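Local coordinates for alginate lyase, family PL7 (Zobellia galactanivorans, PDB 4BE3), which breaks down the brown-algal polysaccharide alginate as an exolytic lyase of family PL7, at residues A[76-84]-A[250-258]; A[46-54]-A[289-300]. All blocks are in the same frame, centred on the assembly; numbering follows the deposited sequence.

Contact 1: residues A[76-84]-A[250-258]; sequences PETGGKLNA and AGEIQYFKL. With SRT (S,R meso-tartaric acid), chain C.
The carboxylate of E77 meets the backbone of G251: OE1, using its syn lone pair, accepts the G251 N-H at 2.9 Å, a hydrogen bond that ties the loop of one segment to that of the other. A bend at chi2 (92°) turns the acid toward that N-H, and glycine suits the positive phi of the loop. Beside it the P76 ring lies across the Q254 side chain, and its CD rests against E252 O at 3.4 Å.

Further along, the contact becomes apolar packing between two sheets. F256 lies under L82, whose CB stands 3.6 Å from the ring centroid, only 5° off the normal, a CH-pi contact over the middle of the face. The edge of the same ring runs up to the backbone at G80 and K81, CE2 reaching K81 N at 3.4 Å. Any side chain at G80 would crowd this edge, so glycine fits there. Were F256 replaced by an alanine, L82 would probably lose the ring face beneath its CB, and a gap would be likely to open along the G80–K81 backbone. L258 CD1 continues the layer, touching both L82 CD1 and A84 CB at 3.9 Å.

The reverse side of strand 254-258 serves the tartrate pocket. Y255 OH is hydrogen-bonded to tartrate O2 at 2.6 Å, near the plane of the phenol ring, while K257 NZ donates to O11 and O3 and also forms a salt bridge with E67.

Strands 80-84 and 254-258 run almost parallel (3°) with axes 8.4 Å apart, stacked face to face in the jelly-roll sandwich rather than paired edge to edge. L305 of strand 295-306 joins L82 and F256 in the layer between the sheets, I110 of strand 104-112 also touches F256, and Y189 of strand 187-194 packs on L82, A84 and L258.

Contact 2: residues A[46-54]-A[289-300]; sequences WVVFKTPNS and QYANGSYAEVWF
Two tyrosine rings set at an angle hold the lysine K50 between them: its CE sits 3.6 Å from the Y290 centroid, almost on the ring normal, and also lies over a face of Y295. The edge of Y290 runs along the backbone at T51 and P52, and its OH is anchored to D34 O. This is an antiparallel strand pair within one sheet of the PL7 jelly roll, 46-52 against 295-300, zipped by paired bonds at V47–F300, F49–V298 and T51–A296, with the turn after helix 286-291 folded over its end.

With CG anti to the backbone N (chi1 -177°) and the chain extended beyond, K50 carries its ammonium past both rings, making cation-pi contacts with NZ 4.3 Å from the Y290 centroid and 4.7 Å from that of Y295. A long aliphatic stem with a charged end suits this place. One water links NZ to E297 OE1, which is too far for a direct salt bridge, and a second links NZ to Y290 O. E297 OE2 takes the W299 indole N-H at 2.7 Å on its anti lone pair, near the indole plane, which would help fix the rotation of that ring.

V48 CG2 lies over one face of W299, 3.6 Å from the centroid of its five-membered ring. W299 CE3 in turn lies over a face of W46, the planes inclined at 46°. On the other side of the sheet F49 and F300 meet obliquely, CE1 of F49 to CD1 of F300 at 3.4 Å.

At the far end the Q289 amide grips the backbone of S54 twice: OE1 accepts S54 N in the carbonyl plane on a lone pair, and NE2 donates to S54 O at 2.8 Å in a nearly straight bond (177°).

How the contacts relate
From the N terminus the chain first lays down 46-54, then 76-84; much later come 250-258 and finally 289-300. Contact 2 therefore closes a loop of 234 residues, and contact 1 closes one of 165 residues nested wholly inside it. Contact 2 pairs neighbours within one sheet, whereas contact 1 ties that sheet to the one that faces it and carries the tartrate pocket. Strand 295-306 links the two, lying between strands 44-52 and 80-90. Although their centres are 26 Å apart, the contacts meet between the sheets, where L258 CG of contact 1 packs 3.5 Å from F300 CE2 of contact 2.

Contact 1: residues A[76-84]-A[250-258]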
loop_
_atom_site.group_PDB
_atom_site.type_symbol
_atom_site.label_atom_id
_atom_site.label_comp_id
_atom_site.label_asym_id
_atom_site.label_seq_id
_atom_site.Cartn_x
_atom_site.Cartn_y
_atom_site.Cartn_z
ATOM N N PRO A 76 3.846 -8.415 -0.317
ATOM C CA PRO A 76 3.696 -8.861 -1.716
ATOM C C PRO A 76 2.261 -9.104 -2.109
ATOM O O PRO A 76 1.895 -8.835 -3.250
ATOM C CB PRO A 76 4.526 -10.177 -1.758
ATOM C CG PRO A 76 5.709 -9.792 -0.706
ATOM C CD PRO A 76 4.815 -9.236 0.485
ATOM N N GLU A 77 1.419 -9.606 -1.167
ATOM C CA GLU A 77 0.053 -9.826 -1.524
ATOM C C GLU A 77 -0.651 -8.593 -1.969
ATOM O O GLU A 77 -1.641 -8.717 -2.746
ATOM C CB GLU A 77 -0.690 -10.334 -0.250
ATOM C CG GLU A 77 -0.262 -11.781 0.131
ATOM C CD GLU A 77 0.906 -11.853 1.112
ATOM O OE1 GLU A 77 1.816 -10.981 1.183
ATOM O OE2 GLU A 77 0.956 -12.885 1.861
ATOM N N THR A 78 -0.303 -7.417 -1.412
ATOM C CA THR A 78 -1.060 -6.248 -1.870
ATOM C C THR A 78 -0.339 -5.589 -3.028
ATOM O O THR A 78 -0.933 -4.836 -3.738
ATOM C CB THR A 78 -1.273 -5.166 -0.747
ATOM O OG1 THR A 78 0.014 -4.781 -0.268
ATOM C CG2 THR A 78 -1.981 -5.924 0.403
ATOM N N GLY A 79 0.957 -5.788 -3.142
ATOM C CA GLY A 79 1.572 -5.458 -4.509
ATOM C C GLY A 79 2.067 -4.093 -4.682
ATOM O O GLY A 79 2.014 -3.231 -3.752
ATOM N N GLY A 80 2.690 -3.879 -5.875
ATOM C CA GLY A 80 3.243 -2.580 -6.140
ATOM C C GLY A 80 3.979 -2.702 -7.493
ATOM O O GLY A 80 4.331 -3.832 -7.888
ATOM N N LYS A 81 4.192 -1.593 -8.122
ATOM C CA LYS A 81 4.898 -1.598 -9.457
ATOM C C LYS A 81 5.828 -0.483 -9.494
ATOM O O LYS A 81 5.541 0.701 -9.078
ATOM C CB LYS A 81 3.821 -1.442 -10.550
ATOM C CG LYS A 81 4.451 -1.510 -11.948
ATOM C CD LYS A 81 3.425 -1.151 -13.057
ATOM C CE LYS A 81 2.341 -2.205 -13.102
ATOM N NZ LYS A 81 1.351 -1.839 -14.193
ATOM N N LEU A 82 7.057 -0.754 -10.025
ATOM C CA LEU A 82 8.021 0.263 -10.189
ATOM C C LEU A 82 8.454 0.222 -11.677
ATOM O O LEU A 82 8.771 -0.864 -12.195
ATOM C CB LEU A 82 9.280 -0.028 -9.330
ATOM C CG LEU A 82 10.489 0.848 -9.628
ATOM C CD1 LEU A 82 10.203 2.370 -9.208
ATOM C CD2 LEU A 82 11.656 0.330 -8.695
ATOM N N ASN A 83 8.438 1.360 -12.370
ATOM C CA ASN A 83 8.964 1.465 -13.730
ATOM C C ASN A 83 10.110 2.410 -13.769
ATOM O O ASN A 83 10.011 3.554 -13.260
ATOM C CB ASN A 83 7.838 2.098 -14.649
ATOM C CG ASN A 83 6.820 1.048 -15.093
ATOM O OD1 ASN A 83 7.072 0.320 -16.087
ATOM N ND2 ASN A 83 5.863 0.807 -14.333
ATOM N N ALA A 84 11.240 2.017 -14.420
ATOM C CA ALA A 84 12.308 2.893 -14.561
ATOM C C ALA A 84 12.909 2.878 -15.977
ATOM O O ALA A 84 12.871 1.886 -16.648
ATOM C CB ALA A 84 13.450 2.533 -13.587
ATOM N N ALA A 250 5.839 -14.130 1.740
ATOM C CA ALA A 250 4.347 -13.869 2.109
ATOM C C ALA A 250 4.231 -13.042 3.402
ATOM O O ALA A 250 4.910 -13.363 4.410
ATOM C CB ALA A 250 3.653 -15.186 2.257
ATOM N N GLY A 251 3.512 -11.891 3.335
ATOM C CA GLY A 251 3.193 -11.118 4.512
ATOM C C GLY A 251 4.354 -10.312 5.065
ATOM O O GLY A 251 4.276 -9.685 6.121
ATOM N N GLU A 252 5.483 -10.341 4.381
ATOM C CA GLU A 252 6.667 -9.597 4.883
ATOM C C GLU A 252 6.683 -8.202 4.295
ATOM O O GLU A 252 6.683 -7.979 3.001
ATOM C CB GLU A 252 8.032 -10.339 4.539
ATOM C CG GLU A 252 9.027 -9.888 5.626
ATOM C CD GLU A 252 10.220 -10.745 5.634
ATOM O OE1 GLU A 252 11.136 -10.439 4.752
ATOM O OE2 GLU A 252 10.250 -11.734 6.406
ATOM N N ILE A 253 6.789 -7.196 5.172
ATOM C CA ILE A 253 6.671 -5.824 4.642
ATOM C C ILE A 253 7.919 -5.425 3.847
ATOM O O ILE A 253 9.034 -5.684 4.275
ATOM C CB ILE A 253 6.503 -4.836 5.778
ATOM C CG1 ILE A 253 5.033 -5.105 6.419
ATOM C CG2 ILE A 253 6.535 -3.370 5.335
ATOM C CD1 ILE A 253 4.907 -4.536 7.861
ATOM N N GLN A 254 7.681 -4.804 2.699
ATOM C CA GLN A 254 8.822 -4.345 1.833
ATOM C C GLN A 254 8.558 -3.122 1.080
ATOM O O GLN A 254 7.478 -2.487 1.275
ATOM C CB GLN A 254 9.082 -5.333 0.860
ATOM C CG GLN A 254 7.994 -5.778 0.077
ATOM C CD GLN A 254 8.395 -7.256 0.035
ATOM O OE1 GLN A 254 9.054 -7.921 1.046
ATOM N NE2 GLN A 254 8.230 -7.745 -1.160
ATOM N N TYR A 255 9.585 -2.634 0.356
ATOM C CA TYR A 255 9.406 -1.425 -0.361
ATOM C C TYR A 255 10.392 -1.346 -1.515
ATOM O O TYR A 255 11.399 -2.109 -1.508
ATOM C CB TYR A 255 9.574 -0.181 0.539
ATOM C CG TYR A 255 10.890 -0.136 1.294
ATOM C CD1 TYR A 255 10.982 -0.707 2.560
ATOM C CD2 TYR A 255 12.025 0.546 0.766
ATOM C CE1 TYR A 255 12.170 -0.599 3.301
ATOM C CE2 TYR A 255 13.207 0.637 1.481
ATOM C CZ TYR A 255 13.281 0.044 2.742
ATOM O OH TYR A 255 14.431 0.109 3.490
ATOM N N PHE A 256 10.091 -0.532 -2.490
ATOM C CA PHE A 256 11.049 -0.391 -3.631
ATOM C C PHE A 256 12.176 0.485 -3.313
ATOM O O PHE A 256 12.092 1.406 -2.459
ATOM C CB PHE A 256 10.368 0.239 -4.874
ATOM C CG PHE A 256 9.377 -0.702 -5.530
ATOM C CD1 PHE A 256 9.843 -1.843 -6.093
ATOM C CD2 PHE A 256 7.975 -0.425 -5.612
ATOM C CE1 PHE A 256 8.994 -2.746 -6.792
ATOM C CE2 PHE A 256 7.083 -1.257 -6.371
ATOM C CZ PHE A 256 7.594 -2.485 -6.894
ATOM N N LYS A 257 13.330 0.286 -4.012
ATOM C CA LYS A 257 14.439 1.244 -3.988
ATOM C C LYS A 257 14.983 1.410 -5.403
ATOM O O LYS A 257 14.825 0.502 -6.249
ATOM C CB LYS A 257 15.619 0.678 -3.126
ATOM C CG LYS A 257 15.120 0.328 -1.695
ATOM C CD LYS A 257 16.340 0.159 -0.715
ATOM C CE LYS A 257 16.743 1.628 -0.440
ATOM N NZ LYS A 257 18.110 1.783 0.123
ATOM N N LEU A 258 15.575 2.546 -5.649
ATOM C CA LEU A 258 15.996 2.866 -7.038
ATOM C C LEU A 258 17.126 3.820 -6.891
ATOM O O LEU A 258 17.033 4.846 -6.092
ATOM C CB LEU A 258 14.792 3.563 -7.718
ATOM C CG LEU A 258 15.077 4.051 -9.148
ATOM C CD1 LEU A 258 13.724 3.945 -9.986
ATOM C CD2 LEU A 258 15.542 5.503 -9.234
HETATM O O1 SRT C . 19.191 -1.349 3.621
HETATM O O11 SRT C . 18.087 -0.790 1.675
HETATM C C1 SRT C . 18.495 -0.637 2.843
HETATM C C2 SRT C . 18.085 0.755 3.179
HETATM O O2 SRT C . 16.719 1.151 2.929
HETATM C C3 SRT C . 19.073 1.612 3.930
HETATM O O3 SRT C . 19.658 1.977 2.753
HETATM C C4 SRT C . 18.579 2.698 4.775
HETATM O O4 SRT C . 18.664 3.872 4.432
HETATM O O41 SRT C . 17.927 2.438 5.785
#

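Contact 2: residues A[46-54]-A[289-300]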
loop_
_atom_site.group_PDB
_atom_site.type_symbol
_atom_site.label_atom_id
_atom_site.label_comp_id
_atom_site.label_asym_id
_atom_site.label_seq_id
_atom_site.Cartn_x
_atom_site.Cartn_y
_atom_site.Cartn_z
ATOM N N TRP A 46 18.207 14.338 -16.847
ATOM C CA TRP A 46 18.327 13.016 -16.190
ATOM C C TRP A 46 18.589 13.272 -14.731
ATOM O O TRP A 46 19.274 14.228 -14.388
ATOM C CB TRP A 46 19.620 12.259 -16.796
ATOM C CG TRP A 46 19.504 11.940 -18.238
ATOM C CD1 TRP A 46 19.822 12.758 -19.336
ATOM C CD2 TRP A 46 19.066 10.665 -18.824
ATOM N NE1 TRP A 46 19.495 12.114 -20.531
ATOM C CE2 TRP A 46 19.079 10.853 -20.295
ATOM C CE3 TRP A 46 18.704 9.426 -18.292
ATOM C CZ2 TRP A 46 18.689 9.836 -21.182
ATOM C CZ3 TRP A 46 18.321 8.392 -19.187
ATOM C CH2 TRP A 46 18.344 8.595 -20.594
ATOM N N VAL A 47 18.098 12.386 -13.870
ATOM C CA VAL A 47 18.394 12.444 -12.515
ATOM C C VAL A 47 19.647 11.541 -12.325
ATOM O O VAL A 47 19.560 10.332 -12.736
ATOM C CB VAL A 47 17.252 11.819 -11.710
ATOM C CG1 VAL A 47 17.649 11.799 -10.259
ATOM C CG2 VAL A 47 15.920 12.635 -11.968
ATOM N N VAL A 48 20.706 12.111 -11.760
ATOM C CA VAL A 48 21.945 11.369 -11.639
ATOM C C VAL A 48 22.023 10.854 -10.256
ATOM O O VAL A 48 21.857 11.637 -9.314
ATOM C CB VAL A 48 23.151 12.277 -11.920
ATOM C CG1 VAL A 48 24.526 11.569 -11.700
ATOM C CG2 VAL A 48 23.154 12.817 -13.347
ATOM N N PHE A 49 22.440 9.566 -10.060
ATOM C CA PHE A 49 22.779 9.115 -8.785
ATOM C C PHE A 49 24.267 8.685 -8.902
ATOM O O PHE A 49 24.596 7.834 -9.831
ATOM C CB PHE A 49 22.004 7.811 -8.472
ATOM C CG PHE A 49 20.487 8.070 -8.347
ATOM C CD1 PHE A 49 19.699 8.145 -9.493
ATOM C CD2 PHE A 49 19.917 8.231 -7.062
ATOM C CE1 PHE A 49 18.289 8.467 -9.398
ATOM C CE2 PHE A 49 18.533 8.483 -6.938
ATOM C CZ PHE A 49 17.739 8.562 -8.108
ATOM N N LYS A 50 25.110 9.242 -8.045
ATOM C CA LYS A 50 26.541 8.961 -8.194
ATOM C C LYS A 50 27.009 8.596 -6.798
ATOM O O LYS A 50 26.552 9.194 -5.777
ATOM C CB LYS A 50 27.188 10.181 -8.728
ATOM C CG LYS A 50 28.743 9.952 -9.002
ATOM C CD LYS A 50 29.370 11.291 -9.449
ATOM C CE LYS A 50 30.820 10.963 -9.864
ATOM N NZ LYS A 50 31.449 12.157 -10.514
ATOM N N THR A 51 27.842 7.559 -6.701
ATOM C CA THR A 51 28.308 7.171 -5.369
ATOM C C THR A 51 29.719 6.533 -5.470
ATOM O O THR A 51 29.978 5.775 -6.404
ATOM C CB THR A 51 27.310 6.159 -4.741
ATOM O OG1 THR A 51 27.752 5.732 -3.458
ATOM C CG2 THR A 51 27.173 4.831 -5.618
ATOM N N PRO A 52 30.538 6.737 -4.467
ATOM C CA PRO A 52 31.894 6.124 -4.602
ATOM C C PRO A 52 31.839 4.669 -4.162
ATOM O O PRO A 52 30.792 4.186 -3.653
ATOM C CB PRO A 52 32.707 6.981 -3.528
ATOM C CG PRO A 52 31.640 7.204 -2.424
ATOM C CD PRO A 52 30.420 7.539 -3.232
ATOM N N ASN A 53 32.983 3.965 -4.320
ATOM C CA ASN A 53 33.036 2.618 -3.849
ATOM C C ASN A 53 33.046 2.504 -2.303
ATOM O O ASN A 53 32.538 1.557 -1.736
ATOM C CB ASN A 53 34.446 2.058 -4.367
ATOM C CG ASN A 53 34.448 1.695 -5.870
ATOM O OD1 ASN A 53 33.430 1.795 -6.584
ATOM N ND2 ASN A 53 35.689 1.261 -6.353
ATOM N N SER A 54 33.615 3.555 -1.638
ATOM C CA SER A 54 33.638 3.515 -0.214
ATOM C C SER A 54 33.272 4.932 0.318
ATOM O O SER A 54 34.049 5.870 0.169
ATOM C CB SER A 54 35.050 3.021 0.241
ATOM O OG SER A 54 35.141 3.198 1.631
ATOM N N GLN A 289 38.392 8.952 -5.081
ATOM C CA GLN A 289 37.692 7.849 -5.775
ATOM C C GLN A 289 37.020 8.406 -7.053
ATOM O O GLN A 289 37.092 7.841 -8.121
ATOM C CB GLN A 289 36.614 7.284 -4.809
ATOM C CG GLN A 289 37.322 6.439 -3.706
ATOM C CD GLN A 289 36.256 5.971 -2.754
ATOM O OE1 GLN A 289 35.639 4.959 -3.038
ATOM N NE2 GLN A 289 36.003 6.687 -1.655
ATOM N N TYR A 290 36.428 9.578 -6.950
ATOM C CA TYR A 290 35.803 10.150 -8.120
ATOM C C TYR A 290 36.764 10.498 -9.236
ATOM O O TYR A 290 36.380 10.540 -10.399
ATOM C CB TYR A 290 34.935 11.402 -7.795
ATOM C CG TYR A 290 33.559 11.056 -7.219
ATOM C CD1 TYR A 290 33.220 9.727 -6.972
ATOM C CD2 TYR A 290 32.718 12.069 -6.734
ATOM C CE1 TYR A 290 31.921 9.415 -6.369
ATOM C CE2 TYR A 290 31.489 11.817 -6.151
ATOM C CZ TYR A 290 31.038 10.515 -6.050
ATOM O OH TYR A 290 29.798 10.307 -5.465
ATOM N N ALA A 291 38.000 10.852 -8.867
ATOM C CA ALA A 291 38.986 11.214 -9.847
ATOM C C ALA A 291 39.650 10.016 -10.445
ATOM O O ALA A 291 40.378 10.120 -11.464
ATOM C CB ALA A 291 40.070 12.127 -9.177
ATOM N N ASN A 292 39.425 8.849 -9.863
ATOM C CA ASN A 292 40.211 7.652 -10.383
ATOM C C ASN A 292 39.262 6.471 -10.721
ATOM O O ASN A 292 39.685 5.294 -10.681
ATOM C CB ASN A 292 41.199 7.194 -9.291
ATOM C CG ASN A 292 42.374 8.192 -9.143
ATOM O OD1 ASN A 292 42.345 9.116 -8.306
ATOM N ND2 ASN A 292 43.297 8.103 -10.041
ATOM N N GLY A 293 37.999 6.740 -11.046
ATOM C CA GLY A 293 37.165 5.634 -11.532
ATOM C C GLY A 293 36.537 4.751 -10.462
ATOM O O GLY A 293 35.953 3.719 -10.819
ATOM N N SER A 294 36.695 5.076 -9.194
ATOM C CA SER A 294 36.260 4.209 -8.123
ATOM C C SER A 294 34.849 4.682 -7.675
ATOM O O SER A 294 34.598 5.058 -6.499
ATOM C CB SER A 294 37.257 4.293 -6.986
ATOM O OG SER A 294 38.389 3.532 -7.290
ATOM N N TYR A 295 33.905 4.538 -8.613
ATOM C CA TYR A 295 32.524 4.929 -8.292
ATOM C C TYR A 295 31.569 4.378 -9.310
ATOM O O TYR A 295 31.971 3.816 -10.377
ATOM C CB TYR A 295 32.408 6.490 -8.338
ATOM C CG TYR A 295 32.635 7.081 -9.707
ATOM C CD1 TYR A 295 33.902 7.359 -10.169
ATOM C CD2 TYR A 295 31.539 7.398 -10.533
ATOM C CE1 TYR A 295 34.137 7.946 -11.417
ATOM C CE2 TYR A 295 31.762 7.974 -11.827
ATOM C CZ TYR A 295 33.047 8.244 -12.226
ATOM O OH TYR A 295 33.255 8.841 -13.467
ATOM N N ALA A 296 30.241 4.510 -8.977
ATOM C CA ALA A 296 29.279 4.108 -9.944
ATOM C C ALA A 296 28.368 5.314 -10.169
ATOM O O ALA A 296 28.226 6.156 -9.286
ATOM C CB ALA A 296 28.413 2.971 -9.295
ATOM N N GLU A 297 27.764 5.378 -11.335
ATOM C CA GLU A 297 26.951 6.508 -11.644
ATOM C C GLU A 297 25.841 6.097 -12.611
ATOM O O GLU A 297 26.101 5.421 -13.631
ATOM C CB GLU A 297 27.865 7.553 -12.375
ATOM C CG GLU A 297 26.995 8.836 -12.767
ATOM C CD GLU A 297 27.855 9.925 -13.384
ATOM O OE1 GLU A 297 29.093 9.954 -13.043
ATOM O OE2 GLU A 297 27.369 10.768 -14.205
ATOM N N VAL A 298 24.594 6.407 -12.290
ATOM C CA VAL A 298 23.472 5.810 -13.052
ATOM C C VAL A 298 22.497 7.040 -13.266
ATOM O O VAL A 298 22.288 7.797 -12.282
ATOM C CB VAL A 298 22.723 4.813 -12.174
ATOM C CG1 VAL A 298 21.552 4.168 -12.982
ATOM C CG2 VAL A 298 23.690 3.608 -11.723
ATOM N N TRP A 299 21.973 7.165 -14.481
ATOM C CA TRP A 299 21.086 8.290 -14.793
ATOM C C TRP A 299 19.734 7.797 -15.086
ATOM O O TRP A 299 19.576 6.806 -15.786
ATOM C CB TRP A 299 21.602 8.958 -16.034
ATOM C CG TRP A 299 22.880 9.698 -15.900
ATOM C CD1 TRP A 299 23.890 9.652 -14.877
ATOM C CD2 TRP A 299 23.364 10.628 -16.862
ATOM N NE1 TRP A 299 24.915 10.510 -15.209
ATOM C CE2 TRP A 299 24.656 11.102 -16.395
ATOM C CE3 TRP A 299 22.854 11.097 -18.102
ATOM C CZ2 TRP A 299 25.420 12.062 -17.121
ATOM C CZ3 TRP A 299 23.632 12.062 -18.825
ATOM C CH2 TRP A 299 24.894 12.482 -18.363
ATOM N N PHE A 300 18.690 8.423 -14.538
ATOM C CA PHE A 300 17.368 7.918 -14.798
ATOM C C PHE A 300 16.594 8.976 -15.483
ATOM O O PHE A 300 16.691 10.193 -15.081
ATOM C CB PHE A 300 16.628 7.639 -13.465
ATOM C CG PHE A 300 17.094 6.374 -12.774
ATOM C CD1 PHE A 300 18.306 6.388 -12.093
ATOM C CD2 PHE A 300 16.272 5.234 -12.884
ATOM C CE1 PHE A 300 18.714 5.238 -11.429
ATOM C CE2 PHE A 300 16.737 4.040 -12.216
ATOM C CZ PHE A 300 17.970 4.079 -11.588
HETATM O O HOH W 1 30.610 12.130 -13.021
HETATM O O HOH W 2 34.000 11.778 -11.322
#